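Local structure of importin-95 (Chaetomium thermophilum, 4XRI) at residues N183-L186 and T187-Q191; N228-M231 and Q232-E236; T734-A737 and Q738-Q742; Y696-G699 and N700-S703. The protein probably carries protein cargo into the nucleus as a flexible HEAT-repeat receptor of the importin-beta family, probably binding a small GTPase as well. The protein carries 2 engineered substitutions. One frame throughout, in Å; residues are numbered along the deposited sequence.

Interaction 1. Residues N183-L186 and T187-Q191; sequences NAIL and TAVVQ
Thr187 holds its hydroxyl beside its own backbone N (chi1 -66°), and this turns OG1 back along the helix onto the carbonyl of Asn183, one turn earlier. Asn183 O accepts two hydrogen bonds, from Thr187 N and Thr187 OG1, both 2.8 Å long, and the donors come from opposite faces of the carbonyl plane. Threonine suits this partly exposed position because the helix itself takes up its hydroxyl. A valine in its place would keep the branched shape, but would probably leave Asn183 O with the main-chain bond alone on this turn. The Asn183 amide slants across the threonine, with OD1 3.5 Å from Thr187 OG1. Its ND2 makes a weak hydrogen bond to a bound glycerol.

The other side is apolar. Leu186 carries CG anti to its N (chi1 177°) and lies alongside Val190, CD1 meeting Val190 CG2 at 3.7 Å. Ile185 CG2 approaches Val189 CG1 at 4.4 Å. Leu186 and Val190 pack on helix 224-238, through Ile230 and Val233 among others, whereas Ile185 and Val189 face helix 153-168. A polar edge combined with branched aliphatic faces fits an amphipathic helix packed within a HEAT-repeat solenoid.

Interaction 2. Residues N228-M231 and Q232-E236; sequences NYIM and QVVCE
Asn228 O receives Gln232 N at 2.9 Å, the shortest hydrogen bond joining 228-231 to 232-236. Its donor lies tilted 32° from the carbonyl plane. The next rung is slack: Val233 N stands 3.5 Å from Tyr229 O, a weak bond. Val234 N to Ile230 O and Cys235 N to Met231 O, at 3.1 and 3.0 Å, are of ordinary length.

Ile230 O, which accepts from Val234 N, has two methyl groups close beside it. Val233 turns CG1 between its own backbone N and carbonyl carbon (chi1 73°), which brings that methyl to 3.2 Å from Ile230 O; Val234 CG2 lies 3.1 Å from the same oxygen. Ile230 and Val234 lie side by side and point the same way, CG2 to CG2 at 4.1 Å. Ile230 also touches Phe221, while Val234 packs on Cys252 and Leu253 of helix 243-260. Met231 bends between helices 243-260 and 265-280, touching Leu253, Ile256, Tyr267 and Leu272; its unbranched thioether chain suits such a bend.

Asn228 adds a polar link to helix 265-280, its OD1 hydrogen-bonded to Tyr267 OH. On the outward edge, Gln232 NE2 makes a weak bond of 3.4 Å to Glu236 OE1, which also forms a salt bridge with Lys195. Largely apolar side chains, with one polar link through Asn228, thus line the interhelical faces, and the carboxylate, probably kept negative by the nearby lysine, ties the outer edge to the chain just beyond helix 182-193.

Interaction 3. Residues T734-A737 and Q738-Q742; sequences TIVA and QVLQQ
Leu740 N bonds to Val736 O at 2.8 Å, a straight contact with an N-H...O angle of 164°. The rungs on either side are nearly as short: Gln741 N meets Ala737 O at 2.9 Å and Val739 N meets Ile735 O at 3.0 Å, the latter in the carbonyl plane. Around this regular core the side chains divide by burial. Leu740 keeps CG beside its own N (chi1 -65°), which carries CG to 3.1 Å from Val736 O and lets CD1 rest against Val736 CG1 at 3.9 Å. The two side chains run alongside each other, Val736 filling the width near the backbone and Leu740 extending on to helix 754-780. An alanine in place of Leu740 would probably leave Val736 CG1 without this neighbour and open a gap against Trp771 and Ile774. Ala737 is suitably small where Tyr790 covers it, and Gln738, extended and exposed, sends its amide outward.

Leu740 and Val736 together face helix 754-780. Val736 also meets Phe718 of helix 711-725, as Val739 meets Leu715. Ile735 and Val739 press on Leu698 and Leu701 of helix 690-701, so that helix 730-743 is packed against three others.

Interaction 4. Residues Y696-G699 and N700-S703; sequences YLLG and NLRS
Between Tyr696 and Arg702 the backbone bonding slips from four-residue to three-residue spacing: Asn700 N donates to Tyr696 O at 2.9 Å and Leu701 N to Leu697 O at 3.2 Å, but Arg702 N, besides a weak bond to Leu698 O, turns to Gly699 O at 3.2 Å and stands 69° out of the Gly699 carbonyl plane.

With psi 106° Arg702 leads the chain into a loop, while its side chain folds back. CG lies beside the backbone N (chi1 -76°) and the chain bends at chi3, which lays one guanidinium face over Gly699 CA, Arg702 CZ standing 4.1 Å from it. Glycine, having no side chain, lets the flat group lie directly over its CA. Leu698 and Leu701 meet loosely, CD2 to CD1 at 4.3 Å. Leu698 also touches Phe718 of helix 711-725, and Leu697 packs on Cys717 and Ile721 of the same helix. Buried Asn700 points its amide away from the turn, where OD1 accepts a hydrogen bond from Asn708 ND2.

A positive guanidinium thus lies close to the last carbonyls of the helix, with Arg702 NH1 3.6 Å from Leu698 O. Its charge is likely to be favourable beside the negative end of the helix dipole.

In the fold
Each contact is local, made between residues about one turn apart, so none closes a long loop and none encloses or crosses another. From the N terminus the order is interaction 1, interaction 2, interaction 4 and then interaction 3. Interactions 1 and 2 join helices 182-193 and 224-238, where Val190 CG1 packs 3.6 Å from Tyr229 CZ and Leu186 meets Ile230. Far along the chain, interactions 4 and 3 join helices 690-701 and 730-743, also side by side, here through aliphatic groups alone, Leu701 CD1 lying 3.6 Å from Val739 CG1. The pairs are remote: the centres of interactions 2 and 3 are about 61 Å apart, on opposite sides of the chain's centre.

Interaction 1. Residues N183-L186 and T187-Q191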
loop_
_atom_site.group_PDB
_atom_site.type_symbol
_atom_site.label_atom_id
_atom_site.label_comp_id
_atom_site.label_asym_id
_atom_site.label_seq_id
_atom_site.Cartn_x
_atom_site.Cartn_y
_atom_site.Cartn_z
ATOM N N ASN A 183 -5.874 -21.773 30.261
ATOM C CA ASN A 183 -6.700 -22.961 30.086
ATOM C C ASN A 183 -8.145 -22.728 30.506
ATOM O O ASN A 183 -9.072 -23.252 29.886
ATOM C CB ASN A 183 -6.125 -24.139 30.867
ATOM C CG ASN A 183 -6.864 -25.434 30.588
ATOM O OD1 ASN A 183 -7.742 -25.840 31.350
ATOM N ND2 ASN A 183 -6.518 -26.085 29.483
ATOM N N ALA A 184 -8.327 -21.941 31.561
ATOM C CA ALA A 184 -9.660 -21.622 32.059
ATOM C C ALA A 184 -10.447 -20.834 31.018
ATOM O O ALA A 184 -11.629 -21.094 30.786
ATOM C CB ALA A 184 -9.573 -20.841 33.360
ATOM N N ILE A 185 -9.777 -19.871 30.394
ATOM C CA ILE A 185 -10.383 -19.057 29.350
ATOM C C ILE A 185 -10.714 -19.897 28.120
ATOM O O ILE A 185 -11.820 -19.821 27.582
ATOM C CB ILE A 185 -9.459 -17.898 28.946
ATOM C CG1 ILE A 185 -9.349 -16.891 30.090
ATOM C CG2 ILE A 185 -9.974 -17.219 27.690
ATOM C CD1 ILE A 185 -8.305 -15.821 29.854
ATOM N N LEU A 186 -9.750 -20.703 27.685
ATOM C CA LEU A 186 -9.931 -21.559 26.518
ATOM C C LEU A 186 -11.071 -22.548 26.729
ATOM O O LEU A 186 -11.875 -22.788 25.827
ATOM C CB LEU A 186 -8.639 -22.313 26.199
ATOM C CG LEU A 186 -8.730 -23.295 25.028
ATOM C CD1 LEU A 186 -9.113 -22.562 23.750
ATOM C CD2 LEU A 186 -7.422 -24.054 24.850
ATOM N N THR A 187 -11.136 -23.117 27.928
ATOM C CA THR A 187 -12.190 -24.066 28.264
ATOM C C THR A 187 -13.558 -23.392 28.197
ATOM O O THR A 187 -14.518 -23.963 27.680
ATOM C CB THR A 187 -11.981 -24.669 29.667
ATOM O OG1 THR A 187 -10.790 -25.467 29.674
ATOM C CG2 THR A 187 -13.161 -25.541 30.059
ATOM N N ALA A 188 -13.628 -22.166 28.704
ATOM C CA ALA A 188 -14.883 -21.423 28.754
ATOM C C ALA A 188 -15.416 -21.106 27.358
ATOM O O ALA A 188 -16.611 -21.260 27.097
ATOM C CB ALA A 188 -14.706 -20.138 29.551
ATOM N N VAL A 189 -14.537 -20.668 26.461
ATOM C CA VAL A 189 -14.972 -20.262 25.128
ATOM C C VAL A 189 -15.289 -21.470 24.244
ATOM O O VAL A 189 -16.221 -21.427 23.440
ATOM C CB VAL A 189 -13.919 -19.364 24.427
ATOM C CG1 VAL A 189 -13.590 -18.162 25.306
ATOM C CG2 VAL A 189 -12.658 -20.135 24.086
ATOM N N VAL A 190 -14.532 -22.552 24.405
ATOM C CA VAL A 190 -14.744 -23.748 23.597
ATOM C C VAL A 190 -16.023 -24.450 24.031
ATOM O O VAL A 190 -16.835 -24.861 23.196
ATOM C CB VAL A 190 -13.561 -24.732 23.696
ATOM C CG1 VAL A 190 -13.948 -26.097 23.135
ATOM C CG2 VAL A 190 -12.353 -24.179 22.963
ATOM N N GLN A 191 -16.202 -24.583 25.341
ATOM C CA GLN A 191 -17.406 -25.211 25.874
ATOM C C GLN A 191 -18.645 -24.396 25.535
ATOM O O GLN A 191 -19.730 -24.943 25.351
ATOM C CB GLN A 191 -17.303 -25.396 27.387
ATOM C CG GLN A 191 -16.375 -26.525 27.802
ATOM C CD GLN A 191 -16.387 -26.782 29.297
ATOM O OE1 GLN A 191 -16.949 -26.006 30.071
ATOM N NE2 GLN A 191 -15.764 -27.881 29.711
#

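Interaction 2. Residues N228-M231 and Q232-E236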
loop_
_atom_site.group_PDB
_atom_site.type_symbol
_atom_site.label_atom_id
_atom_site.label_comp_id
_atom_site.label_asym_id
_atom_site.label_seq_id
_atom_site.Cartn_x
_atom_site.Cartn_y
_atom_site.Cartn_z
ATOM N N ASN A 228 -6.208 -29.965 18.591
ATOM C CA ASN A 228 -7.370 -30.796 18.290
ATOM C C ASN A 228 -8.627 -30.315 19.008
ATOM O O ASN A 228 -9.728 -30.383 18.463
ATOM C CB ASN A 228 -7.084 -32.253 18.658
ATOM C CG ASN A 228 -6.027 -32.880 17.769
ATOM O OD1 ASN A 228 -6.100 -32.795 16.542
ATOM N ND2 ASN A 228 -5.033 -33.508 18.385
ATOM N N TYR A 229 -8.443 -29.835 20.235
ATOM C CA TYR A 229 -9.517 -29.259 21.040
ATOM C C TYR A 229 -10.222 -28.146 20.272
ATOM O O TYR A 229 -11.426 -28.209 20.023
ATOM C CB TYR A 229 -8.945 -28.731 22.362
ATOM C CG TYR A 229 -9.956 -28.424 23.447
ATOM C CD1 TYR A 229 -10.019 -27.160 24.024
ATOM C CD2 TYR A 229 -10.831 -29.399 23.911
ATOM C CE1 TYR A 229 -10.932 -26.872 25.027
ATOM C CE2 TYR A 229 -11.747 -29.120 24.913
ATOM C CZ TYR A 229 -11.793 -27.855 25.465
ATOM O OH TYR A 229 -12.704 -27.579 26.458
ATOM N N ILE A 230 -9.445 -27.143 19.883
ATOM C CA ILE A 230 -9.949 -25.985 19.158
ATOM C C ILE A 230 -10.485 -26.356 17.777
ATOM O O ILE A 230 -11.565 -25.917 17.387
ATOM C CB ILE A 230 -8.851 -24.921 19.009
ATOM C CG1 ILE A 230 -8.450 -24.396 20.386
ATOM C CG2 ILE A 230 -9.313 -23.791 18.108
ATOM C CD1 ILE A 230 -7.178 -23.581 20.387
ATOM N N MET A 231 -9.736 -27.176 17.048
ATOM C CA MET A 231 -10.131 -27.553 15.695
ATOM C C MET A 231 -11.429 -28.358 15.681
ATOM O O MET A 231 -12.239 -28.223 14.762
ATOM C CB MET A 231 -9.015 -28.347 15.009
ATOM C CG MET A 231 -7.755 -27.530 14.735
ATOM S SD MET A 231 -8.095 -26.017 13.814
ATOM C CE MET A 231 -8.571 -26.691 12.226
ATOM N N GLN A 232 -11.634 -29.185 16.702
ATOM C CA GLN A 232 -12.842 -29.999 16.768
ATOM C C GLN A 232 -14.091 -29.132 16.885
ATOM O O GLN A 232 -15.062 -29.338 16.161
ATOM C CB GLN A 232 -12.772 -30.983 17.939
ATOM C CG GLN A 232 -13.901 -32.012 17.966
ATOM C CD GLN A 232 -15.166 -31.489 18.622
ATOM O OE1 GLN A 232 -15.112 -30.668 19.539
ATOM N NE2 GLN A 232 -16.315 -31.955 18.146
ATOM N N VAL A 233 -14.059 -28.159 17.791
ATOM C CA VAL A 233 -15.220 -27.315 18.033
ATOM C C VAL A 233 -15.462 -26.363 16.862
ATOM O O VAL A 233 -16.605 -26.028 16.556
ATOM C CB VAL A 233 -15.078 -26.507 19.356
ATOM C CG1 VAL A 233 -14.078 -25.378 19.224
ATOM C CG2 VAL A 233 -16.429 -25.965 19.784
ATOM N N VAL A 234 -14.391 -25.944 16.193
ATOM C CA VAL A 234 -14.526 -25.031 15.064
ATOM C C VAL A 234 -15.159 -25.754 13.879
ATOM O O VAL A 234 -16.077 -25.239 13.240
ATOM C CB VAL A 234 -13.169 -24.435 14.634
ATOM C CG1 VAL A 234 -13.309 -23.688 13.318
ATOM C CG2 VAL A 234 -12.628 -23.506 15.709
ATOM N N CYS A 235 -14.661 -26.953 13.595
ATOM C CA CYS A 235 -15.178 -27.767 12.501
ATOM C C CYS A 235 -16.645 -28.114 12.731
ATOM O O CYS A 235 -17.457 -28.099 11.804
ATOM C CB CYS A 235 -14.348 -29.044 12.343
ATOM S SG CYS A 235 -12.688 -28.775 11.667
ATOM N N GLU A 236 -16.968 -28.421 13.983
ATOM C CA GLU A 236 -18.332 -28.723 14.397
ATOM C C GLU A 236 -19.259 -27.540 14.147
ATOM O O GLU A 236 -20.385 -27.699 13.670
ATOM C CB GLU A 236 -18.351 -29.108 15.881
ATOM C CG GLU A 236 -19.733 -29.308 16.478
ATOM C CD GLU A 236 -19.680 -29.718 17.943
ATOM O OE1 GLU A 236 -19.574 -30.933 18.219
ATOM O OE2 GLU A 236 -19.740 -28.826 18.819
#

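Interaction 3. Residues T734-A737 and Q738-Q742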
loop_
_atom_site.group_PDB
_atom_site.type_symbol
_atom_site.label_atom_id
_atom_site.label_comp_id
_atom_site.label_asym_id
_atom_site.label_seq_id
_atom_site.Cartn_x
_atom_site.Cartn_y
_atom_site.Cartn_z
ATOM N N THR A 734 31.803 22.582 6.169
ATOM C CA THR A 734 31.755 22.457 7.623
ATOM C C THR A 734 30.361 22.064 8.106
ATOM O O THR A 734 30.204 21.111 8.871
ATOM C CB THR A 734 32.172 23.764 8.320
ATOM O OG1 THR A 734 33.534 24.063 7.996
ATOM C CG2 THR A 734 32.035 23.623 9.828
ATOM N N ILE A 735 29.357 22.803 7.648
ATOM C CA ILE A 735 27.972 22.553 8.028
ATOM C C ILE A 735 27.463 21.203 7.527
ATOM O O ILE A 735 26.902 20.419 8.290
ATOM C CB ILE A 735 27.042 23.656 7.493
ATOM C CG1 ILE A 735 27.290 24.970 8.234
ATOM C CG2 ILE A 735 25.586 23.236 7.631
ATOM C CD1 ILE A 735 26.542 26.140 7.635
ATOM N N VAL A 736 27.661 20.935 6.241
ATOM C CA VAL A 736 27.127 19.725 5.618
ATOM C C VAL A 736 27.765 18.456 6.182
ATOM O O VAL A 736 27.075 17.461 6.424
ATOM C CB VAL A 736 27.320 19.760 4.086
ATOM C CG1 VAL A 736 26.968 18.421 3.463
ATOM C CG2 VAL A 736 26.477 20.872 3.474
ATOM N N ALA A 737 29.077 18.496 6.395
ATOM C CA ALA A 737 29.786 17.366 6.993
ATOM C C ALA A 737 29.234 17.072 8.380
ATOM O O ALA A 737 29.077 15.917 8.772
ATOM C CB ALA A 737 31.282 17.646 7.065
ATOM N N GLN A 738 28.938 18.141 9.109
ATOM C CA GLN A 738 28.312 18.065 10.421
ATOM C C GLN A 738 26.978 17.323 10.341
ATOM O O GLN A 738 26.701 16.434 11.144
ATOM C CB GLN A 738 28.120 19.478 10.979
ATOM C CG GLN A 738 27.503 19.564 12.354
ATOM C CD GLN A 738 27.540 20.983 12.905
ATOM O OE1 GLN A 738 28.608 21.583 13.040
ATOM N NE2 GLN A 738 26.374 21.526 13.216
ATOM N N VAL A 739 26.164 17.696 9.360
ATOM C CA VAL A 739 24.863 17.076 9.140
ATOM C C VAL A 739 25.002 15.611 8.732
ATOM O O VAL A 739 24.291 14.742 9.246
ATOM C CB VAL A 739 24.068 17.829 8.057
ATOM C CG1 VAL A 739 22.789 17.080 7.720
ATOM C CG2 VAL A 739 23.772 19.249 8.510
ATOM N N LEU A 740 25.923 15.345 7.811
ATOM C CA LEU A 740 26.162 13.987 7.329
ATOM C C LEU A 740 26.580 13.047 8.452
ATOM O O LEU A 740 26.136 11.900 8.513
ATOM C CB LEU A 740 27.231 13.988 6.232
ATOM C CG LEU A 740 26.918 14.703 4.915
ATOM C CD1 LEU A 740 28.120 14.744 3.987
ATOM C CD2 LEU A 740 25.736 14.031 4.237
ATOM N N GLN A 741 27.437 13.542 9.340
ATOM C CA GLN A 741 27.928 12.747 10.461
ATOM C C GLN A 741 26.809 12.427 11.446
ATOM O O GLN A 741 26.729 11.313 11.964
ATOM C CB GLN A 741 29.069 13.476 11.177
ATOM C CG GLN A 741 30.364 13.501 10.387
ATOM C CD GLN A 741 31.429 14.379 11.021
ATOM O OE1 GLN A 741 31.126 15.406 11.629
ATOM N NE2 GLN A 741 32.686 13.969 10.889
ATOM N N GLN A 742 25.941 13.404 11.690
ATOM C CA GLN A 742 24.787 13.205 12.560
ATOM C C GLN A 742 23.823 12.193 11.957
ATOM O O GLN A 742 23.321 11.304 12.647
ATOM C CB GLN A 742 24.067 14.533 12.810
ATOM C CG GLN A 742 22.798 14.418 13.644
ATOM C CD GLN A 742 21.528 14.480 12.808
ATOM O OE1 GLN A 742 21.574 14.452 11.577
ATOM N NE2 GLN A 742 20.386 14.569 13.481
#

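Interaction 4. Residues Y696-G699 and N700-S703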
loop_
_atom_site.group_PDB
_atom_site.type_symbol
_atom_site.label_atom_id
_atom_site.label_comp_id
_atom_site.label_asym_id
_atom_site.label_seq_id
_atom_site.Cartn_x
_atom_site.Cartn_y
_atom_site.Cartn_z
ATOM N N TYR A 696 17.522 26.985 1.811
ATOM C CA TYR A 696 16.225 26.332 1.967
ATOM C C TYR A 696 16.372 24.889 2.438
ATOM O O TYR A 696 15.622 24.430 3.302
ATOM C CB TYR A 696 15.435 26.374 0.657
ATOM C CG TYR A 696 14.662 27.657 0.454
ATOM C CD1 TYR A 696 13.444 27.863 1.090
ATOM C CD2 TYR A 696 15.150 28.662 -0.369
ATOM C CE1 TYR A 696 12.733 29.032 0.909
ATOM C CE2 TYR A 696 14.445 29.837 -0.553
ATOM C CZ TYR A 696 13.237 30.014 0.085
ATOM O OH TYR A 696 12.532 31.181 -0.095
ATOM N N LEU A 697 17.338 24.178 1.866
ATOM C CA LEU A 697 17.588 22.790 2.239
ATOM C C LEU A 697 18.020 22.682 3.698
ATOM O O LEU A 697 17.488 21.865 4.452
ATOM C CB LEU A 697 18.650 22.170 1.329
ATOM C CG LEU A 697 18.285 22.021 -0.151
ATOM C CD1 LEU A 697 19.474 21.505 -0.941
ATOM C CD2 LEU A 697 17.082 21.104 -0.331
ATOM N N LEU A 698 18.982 23.512 4.091
ATOM C CA LEU A 698 19.455 23.537 5.470
ATOM C C LEU A 698 18.346 23.992 6.408
ATOM O O LEU A 698 18.250 23.529 7.542
ATOM C CB LEU A 698 20.671 24.454 5.612
ATOM C CG LEU A 698 21.953 23.985 4.924
ATOM C CD1 LEU A 698 23.005 25.082 4.943
ATOM C CD2 LEU A 698 22.476 22.718 5.581
ATOM N N GLY A 699 17.513 24.908 5.926
ATOM C CA GLY A 699 16.380 25.383 6.697
ATOM C C GLY A 699 15.384 24.274 6.974
ATOM O O GLY A 699 14.805 24.205 8.056
ATOM N N ASN A 700 15.190 23.404 5.989
ATOM C CA ASN A 700 14.302 22.257 6.132
ATOM C C ASN A 700 14.811 21.291 7.193
ATOM O O ASN A 700 14.028 20.661 7.904
ATOM C CB ASN A 700 14.153 21.524 4.796
ATOM C CG ASN A 700 13.085 20.447 4.835
ATOM O OD1 ASN A 700 13.251 19.405 5.474
ATOM N ND2 ASN A 700 11.983 20.689 4.139
ATOM N N LEU A 701 16.132 21.180 7.291
ATOM C CA LEU A 701 16.754 20.253 8.230
ATOM C C LEU A 701 16.539 20.685 9.675
ATOM O O LEU A 701 16.616 19.864 10.588
ATOM C CB LEU A 701 18.250 20.115 7.938
ATOM C CG LEU A 701 18.610 19.358 6.657
ATOM C CD1 LEU A 701 20.120 19.223 6.512
ATOM C CD2 LEU A 701 17.939 17.990 6.631
ATOM N N ARG A 702 16.274 21.969 9.891
ATOM C CA ARG A 702 15.900 22.431 11.225
ATOM C C ARG A 702 14.475 22.011 11.530
ATOM O O ARG A 702 13.520 22.576 11.002
ATOM C CB ARG A 702 16.063 23.945 11.356
ATOM C CG ARG A 702 17.511 24.343 11.493
ATOM C CD ARG A 702 17.711 25.697 12.134
ATOM N NE ARG A 702 17.239 26.779 11.279
ATOM C CZ ARG A 702 17.779 27.099 10.104
ATOM N NH1 ARG A 702 18.815 26.415 9.622
ATOM N NH2 ARG A 702 17.267 28.099 9.399
ATOM N N SER A 703 14.349 21.004 12.385
ATOM C CA SER A 703 13.073 20.347 12.621
ATOM C C SER A 703 12.960 19.870 14.062
ATOM O O SER A 703 13.959 19.749 14.769
ATOM C CB SER A 703 12.902 19.169 11.655
ATOM O OG SER A 703 11.668 18.506 11.864
#